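Local coordinates for Hut operon positive regulatory protein (PDB 4H4L) that binds hut mRNA as a hexamer in the presence of histidine, preventing transcription termination and so switching on the operon for histidine utilization, at residues D33-M45 against R98-P111. The protein carries 1 engineered substitution. Sequence-based numbering, arbitrary orientation.
Sequences DGWKVCLGKVGSM and RTVGLRFAVLRGNP. With HIS (histidine), chain Q.
F104 lays one face of its ring over the backbone of G40 where strand 36-44, an outermost strand of the chain's four-stranded antiparallel sheet, pairs with strand 99-109. F104 N donates to G40 O at 2.9 Å, nearly straight at 167°, while the return bond from G40 N is weak. The CA of G40 sits 3.8 Å from the ring centroid, a CH-pi contact. Placing CG between the backbone N and the carbonyl carbon (chi1 60°) folds the ring back over the neighbouring strand, onto G40. C38 SG lies at the ring edge, and V42 CG1 approaches CD2 obliquely; I54 of helix 47-60 packs on the same phenylalanine.

The opposite face of the sheet is closely packed near W35. There L107 CD2 touches V37 CG2 at 3.5 Å, and helices 9-17 and 26-32 cover V37. The indole reaches past G109, with CZ3 3.4 Å from the CA of G109.

Further along this face the contact opens to solvent: the aliphatic part of K41 crosses that of R103, K41 CG to R103 CG at 3.9 Å, while K41 NZ and R103 NE, like charges, stay 4.5 Å apart. At the far end R98 leaves the sheet to line the histidine pocket, its guanidinium fixed by the carbonyls of L92 and T87. The ligand's ND1 lies at the guanidinium edge, near its plane, and takes a weak hydrogen bond of 3.4 Å from R98 NH1.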
loop_
_atom_site.group_PDB
_atom_site.type_symbol
_atom_site.label_atom_id
_atom_site.label_comp_id
_atom_site.label_asym_id
_atom_site.label_seq_id
_atom_site.Cartn_x
_atom_site.Cartn_y
_atom_site.Cartn_z
ATOM N N ASP A 33 -7.976 -28.271 26.034
ATOM C CA ASP A 33 -7.032 -28.778 25.029
ATOM C C ASP A 33 -5.755 -27.961 25.181
ATOM O O ASP A 33 -5.577 -27.283 26.180
ATOM C CB ASP A 33 -7.573 -28.650 23.609
ATOM C CG ASP A 33 -8.974 -29.215 23.455
ATOM O OD1 ASP A 33 -9.846 -28.902 24.299
ATOM O OD2 ASP A 33 -9.211 -29.952 22.468
ATOM N N GLY A 34 -4.874 -27.993 24.192
ATOM C CA GLY A 34 -3.595 -27.296 24.329
ATOM C C GLY A 34 -3.555 -25.776 24.160
ATOM O O GLY A 34 -2.468 -25.222 24.033
ATOM N N TRP A 35 -4.704 -25.092 24.174
ATOM C CA TRP A 35 -4.722 -23.651 23.839
ATOM C C TRP A 35 -4.511 -22.682 24.983
ATOM O O TRP A 35 -5.255 -22.671 25.972
ATOM C CB TRP A 35 -5.991 -23.246 23.072
ATOM C CG TRP A 35 -6.290 -24.091 21.860
ATOM C CD1 TRP A 35 -7.351 -24.982 21.686
ATOM C CD2 TRP A 35 -5.515 -24.169 20.610
ATOM N NE1 TRP A 35 -7.287 -25.583 20.450
ATOM C CE2 TRP A 35 -6.208 -25.145 19.758
ATOM C CE3 TRP A 35 -4.363 -23.555 20.131
ATOM C CZ2 TRP A 35 -5.749 -25.469 18.490
ATOM C CZ3 TRP A 35 -3.904 -23.897 18.852
ATOM C CH2 TRP A 35 -4.578 -24.828 18.053
ATOM N N LYS A 36 -3.498 -21.838 24.833
ATOM C CA LYS A 36 -3.447 -20.581 25.554
ATOM C C LYS A 36 -4.401 -19.599 24.835
ATOM O O LYS A 36 -4.368 -19.448 23.618
ATOM C CB LYS A 36 -2.011 -20.080 25.573
ATOM C CG LYS A 36 -1.442 -19.837 26.966
ATOM C CD LYS A 36 -1.570 -21.048 27.879
ATOM C CE LYS A 36 -0.621 -20.936 29.059
ATOM N NZ LYS A 36 -0.874 -19.740 29.919
ATOM N N VAL A 37 -5.286 -18.951 25.572
ATOM C CA VAL A 37 -6.348 -18.190 24.924
ATOM C C VAL A 37 -6.790 -16.996 25.718
ATOM O O VAL A 37 -6.900 -17.055 26.925
ATOM C CB VAL A 37 -7.576 -19.058 24.570
ATOM C CG1 VAL A 37 -8.299 -19.556 25.815
ATOM C CG2 VAL A 37 -8.518 -18.288 23.653
ATOM N N CYS A 38 -7.097 -15.927 25.003
ATOM C CA CYS A 38 -7.204 -14.614 25.584
ATOM C C CYS A 38 -8.214 -13.775 24.800
ATOM O O CYS A 38 -8.257 -13.817 23.570
ATOM C CB CYS A 38 -5.804 -14.001 25.565
ATOM S SG CYS A 38 -5.740 -12.221 25.606
ATOM N N LEU A 39 -9.037 -13.025 25.520
ATOM C CA LEU A 39 -10.092 -12.214 24.905
ATOM C C LEU A 39 -10.038 -10.809 25.445
ATOM O O LEU A 39 -9.380 -10.566 26.451
ATOM C CB LEU A 39 -11.470 -12.807 25.198
ATOM C CG LEU A 39 -11.747 -14.194 24.626
ATOM C CD1 LEU A 39 -13.212 -14.525 24.810
ATOM C CD2 LEU A 39 -11.377 -14.256 23.157
ATOM N N GLY A 40 -10.731 -9.887 24.789
ATOM C CA GLY A 40 -10.748 -8.499 25.243
ATOM C C GLY A 40 -11.437 -7.537 24.300
ATOM O O GLY A 40 -11.885 -7.938 23.235
ATOM N N LYS A 41 -11.479 -6.265 24.701
ATOM C CA LYS A 41 -12.173 -5.202 23.982
ATOM C C LYS A 41 -11.443 -3.853 24.002
ATOM O O LYS A 41 -10.960 -3.384 25.031
ATOM C CB LYS A 41 -13.577 -4.999 24.544
ATOM C CG LYS A 41 -14.654 -5.841 23.883
ATOM C CD LYS A 41 -16.008 -5.583 24.535
ATOM C CE LYS A 41 -16.109 -6.260 25.906
ATOM N NZ LYS A 41 -16.016 -7.747 25.825
ATOM N N VAL A 42 -11.397 -3.229 22.840
ATOM C CA VAL A 42 -10.747 -1.937 22.671
ATOM C C VAL A 42 -11.500 -1.165 21.589
ATOM O O VAL A 42 -11.859 -1.726 20.538
ATOM C CB VAL A 42 -9.222 -2.081 22.376
ATOM C CG1 VAL A 42 -8.960 -2.836 21.076
ATOM C CG2 VAL A 42 -8.517 -0.724 22.391
ATOM N N GLY A 43 -11.817 0.087 21.896
ATOM C CA GLY A 43 -12.326 1.025 20.890
ATOM C C GLY A 43 -11.359 2.200 20.760
ATOM O O GLY A 43 -11.052 2.867 21.769
ATOM N N SER A 44 -10.874 2.472 19.545
ATOM C CA SER A 44 -9.958 3.599 19.359
ATOM C C SER A 44 -10.030 4.340 17.999
ATOM O O SER A 44 -10.429 3.784 16.985
ATOM C CB SER A 44 -8.523 3.138 19.609
ATOM O OG SER A 44 -7.695 4.234 19.938
ATOM N N MET A 45 -9.611 5.596 17.989
ATOM C CA MET A 45 -9.292 6.270 16.740
ATOM C C MET A 45 -7.756 6.253 16.481
ATOM O O MET A 45 -7.224 6.931 15.591
ATOM C CB MET A 45 -9.916 7.671 16.710
ATOM C CG MET A 45 -9.596 8.539 17.908
ATOM S SD MET A 45 -9.830 10.270 17.471
ATOM C CE MET A 45 -8.639 11.028 18.592
ATOM N N ARG A 98 -11.836 7.857 10.601
ATOM C CA ARG A 98 -12.634 6.714 10.993
ATOM C C ARG A 98 -12.128 6.165 12.309
ATOM O O ARG A 98 -11.011 6.527 12.797
ATOM C CB ARG A 98 -12.626 5.630 9.922
ATOM C CG ARG A 98 -11.281 5.016 9.706
ATOM C CD ARG A 98 -11.298 4.262 8.417
ATOM N NE ARG A 98 -9.976 3.806 8.040
ATOM C CZ ARG A 98 -9.739 2.983 7.022
ATOM N NH1 ARG A 98 -10.753 2.505 6.306
ATOM N NH2 ARG A 98 -8.495 2.622 6.729
ATOM N N THR A 99 -12.953 5.285 12.881
ATOM C CA THR A 99 -12.698 4.755 14.205
ATOM C C THR A 99 -13.251 3.353 14.322
ATOM O O THR A 99 -14.133 2.977 13.533
ATOM C CB THR A 99 -13.292 5.677 15.277
ATOM O OG1 THR A 99 -12.813 5.267 16.555
ATOM C CG2 THR A 99 -14.818 5.667 15.266
ATOM N N VAL A 100 -12.696 2.589 15.270
ATOM C CA VAL A 100 -13.058 1.198 15.519
ATOM C C VAL A 100 -13.565 0.949 16.940
ATOM O O VAL A 100 -13.093 1.527 17.905
ATOM C CB VAL A 100 -11.873 0.248 15.324
ATOM C CG1 VAL A 100 -11.479 0.138 13.865
ATOM C CG2 VAL A 100 -10.693 0.705 16.156
ATOM N N GLY A 101 -14.537 0.059 17.053
ATOM C CA GLY A 101 -14.876 -0.552 18.317
ATOM C C GLY A 101 -14.631 -2.031 18.068
ATOM O O GLY A 101 -15.441 -2.709 17.388
ATOM N N LEU A 102 -13.506 -2.544 18.575
ATOM C CA LEU A 102 -13.207 -3.939 18.324
ATOM C C LEU A 102 -13.475 -4.828 19.531
ATOM O O LEU A 102 -13.745 -4.348 20.643
ATOM C CB LEU A 102 -11.785 -4.106 17.813
ATOM C CG LEU A 102 -11.454 -3.518 16.437
ATOM C CD1 LEU A 102 -10.001 -3.808 16.111
ATOM C CD2 LEU A 102 -12.343 -4.090 15.343
ATOM N N ARG A 103 -13.467 -6.126 19.270
ATOM C CA ARG A 103 -13.257 -7.137 20.281
ATOM C C ARG A 103 -12.192 -8.004 19.640
ATOM O O ARG A 103 -12.206 -8.146 18.427
ATOM C CB ARG A 103 -14.530 -7.947 20.529
ATOM C CG ARG A 103 -14.363 -9.042 21.593
ATOM C CD ARG A 103 -15.629 -9.865 21.862
ATOM N NE ARG A 103 -15.359 -11.013 22.749
ATOM C CZ ARG A 103 -16.184 -12.043 22.950
ATOM N NH1 ARG A 103 -17.361 -12.103 22.338
ATOM N NH2 ARG A 103 -15.827 -13.020 23.771
ATOM N N PHE A 104 -11.290 -8.567 20.444
ATOM C CA PHE A 104 -10.201 -9.421 19.962
ATOM C C PHE A 104 -10.077 -10.769 20.691
ATOM O O PHE A 104 -10.285 -10.872 21.914
ATOM C CB PHE A 104 -8.848 -8.669 20.008
ATOM C CG PHE A 104 -8.455 -8.200 21.385
ATOM C CD1 PHE A 104 -7.632 -8.992 22.205
ATOM C CD2 PHE A 104 -8.892 -6.962 21.870
ATOM C CE1 PHE A 104 -7.282 -8.568 23.483
ATOM C CE2 PHE A 104 -8.529 -6.518 23.159
ATOM C CZ PHE A 104 -7.722 -7.324 23.965
ATOM N N ALA A 105 -9.724 -11.785 19.921
ATOM C CA ALA A 105 -9.379 -13.076 20.447
ATOM C C ALA A 105 -7.928 -13.288 20.113
ATOM O O ALA A 105 -7.513 -12.863 19.030
ATOM C CB ALA A 105 -10.213 -14.129 19.765
ATOM N N VAL A 106 -7.161 -13.920 21.014
ATOM C CA VAL A 106 -5.779 -14.357 20.718
ATOM C C VAL A 106 -5.542 -15.826 21.071
ATOM O O VAL A 106 -5.586 -16.211 22.236
ATOM C CB VAL A 106 -4.703 -13.558 21.484
ATOM C CG1 VAL A 106 -3.315 -13.980 21.028
ATOM C CG2 VAL A 106 -4.903 -12.065 21.324
ATOM N N LEU A 107 -5.258 -16.635 20.059
ATOM C CA LEU A 107 -4.985 -18.053 20.251
ATOM C C LEU A 107 -3.525 -18.414 20.035
ATOM O O LEU A 107 -2.892 -17.898 19.115
ATOM C CB LEU A 107 -5.848 -18.906 19.327
ATOM C CG LEU A 107 -7.080 -19.597 19.895
ATOM C CD1 LEU A 107 -7.498 -20.701 18.945
ATOM C CD2 LEU A 107 -6.795 -20.205 21.256
ATOM N N ARG A 108 -3.007 -19.302 20.889
ATOM C CA ARG A 108 -1.662 -19.865 20.734
ATOM C C ARG A 108 -1.579 -21.387 20.983
ATOM O O ARG A 108 -2.098 -21.918 21.973
ATOM C CB ARG A 108 -0.639 -19.138 21.608
ATOM C CG ARG A 108 0.691 -19.874 21.664
ATOM C CD ARG A 108 1.560 -19.336 22.777
ATOM N NE ARG A 108 2.960 -19.714 22.611
ATOM C CZ ARG A 108 3.982 -19.004 23.084
ATOM N NH1 ARG A 108 3.746 -17.874 23.763
ATOM N NH2 ARG A 108 5.238 -19.417 22.882
ATOM N N GLY A 109 -0.885 -22.068 20.080
ATOM C CA GLY A 109 -0.757 -23.509 20.124
ATOM C C GLY A 109 -0.393 -24.014 18.749
ATOM O O GLY A 109 -0.320 -23.242 17.793
ATOM N N ASN A 110 -0.157 -25.316 18.646
ATOM C CA ASN A 110 0.202 -25.915 17.375
ATOM C C ASN A 110 -0.993 -26.577 16.688
ATOM O O ASN A 110 -1.582 -27.495 17.247
ATOM C CB ASN A 110 1.331 -26.916 17.573
ATOM C CG ASN A 110 1.908 -27.382 16.268
ATOM O OD1 ASN A 110 1.243 -27.322 15.238
ATOM N ND2 ASN A 110 3.152 -27.841 16.298
ATOM N N PRO A 111 -1.362 -26.102 15.476
ATOM C CA PRO A 111 -2.463 -26.687 14.692
ATOM C C PRO A 111 -2.059 -27.551 13.472
ATOM O O PRO A 111 -2.939 -27.902 12.661
ATOM C CB PRO A 111 -3.238 -25.449 14.223
ATOM C CG PRO A 111 -2.211 -24.351 14.177
ATOM C CD PRO A 111 -0.970 -24.791 14.926
HETATM N N HIS Q . -15.092 7.250 8.255
HETATM C CA HIS Q . -15.690 6.104 7.522
HETATM C C HIS Q . -17.133 6.199 7.731
HETATM O O HIS Q . -17.605 7.322 7.713
HETATM C CB HIS Q . -15.187 4.772 8.059
HETATM C CG HIS Q . -15.243 3.618 7.063
HETATM N ND1 HIS Q . -14.153 2.848 6.763
HETATM C CD2 HIS Q . -16.276 3.114 6.319
HETATM C CE1 HIS Q . -14.496 1.917 5.883
HETATM N NE2 HIS Q . -15.783 2.066 5.633
HETATM O OXT HIS Q . -17.819 5.189 7.919
#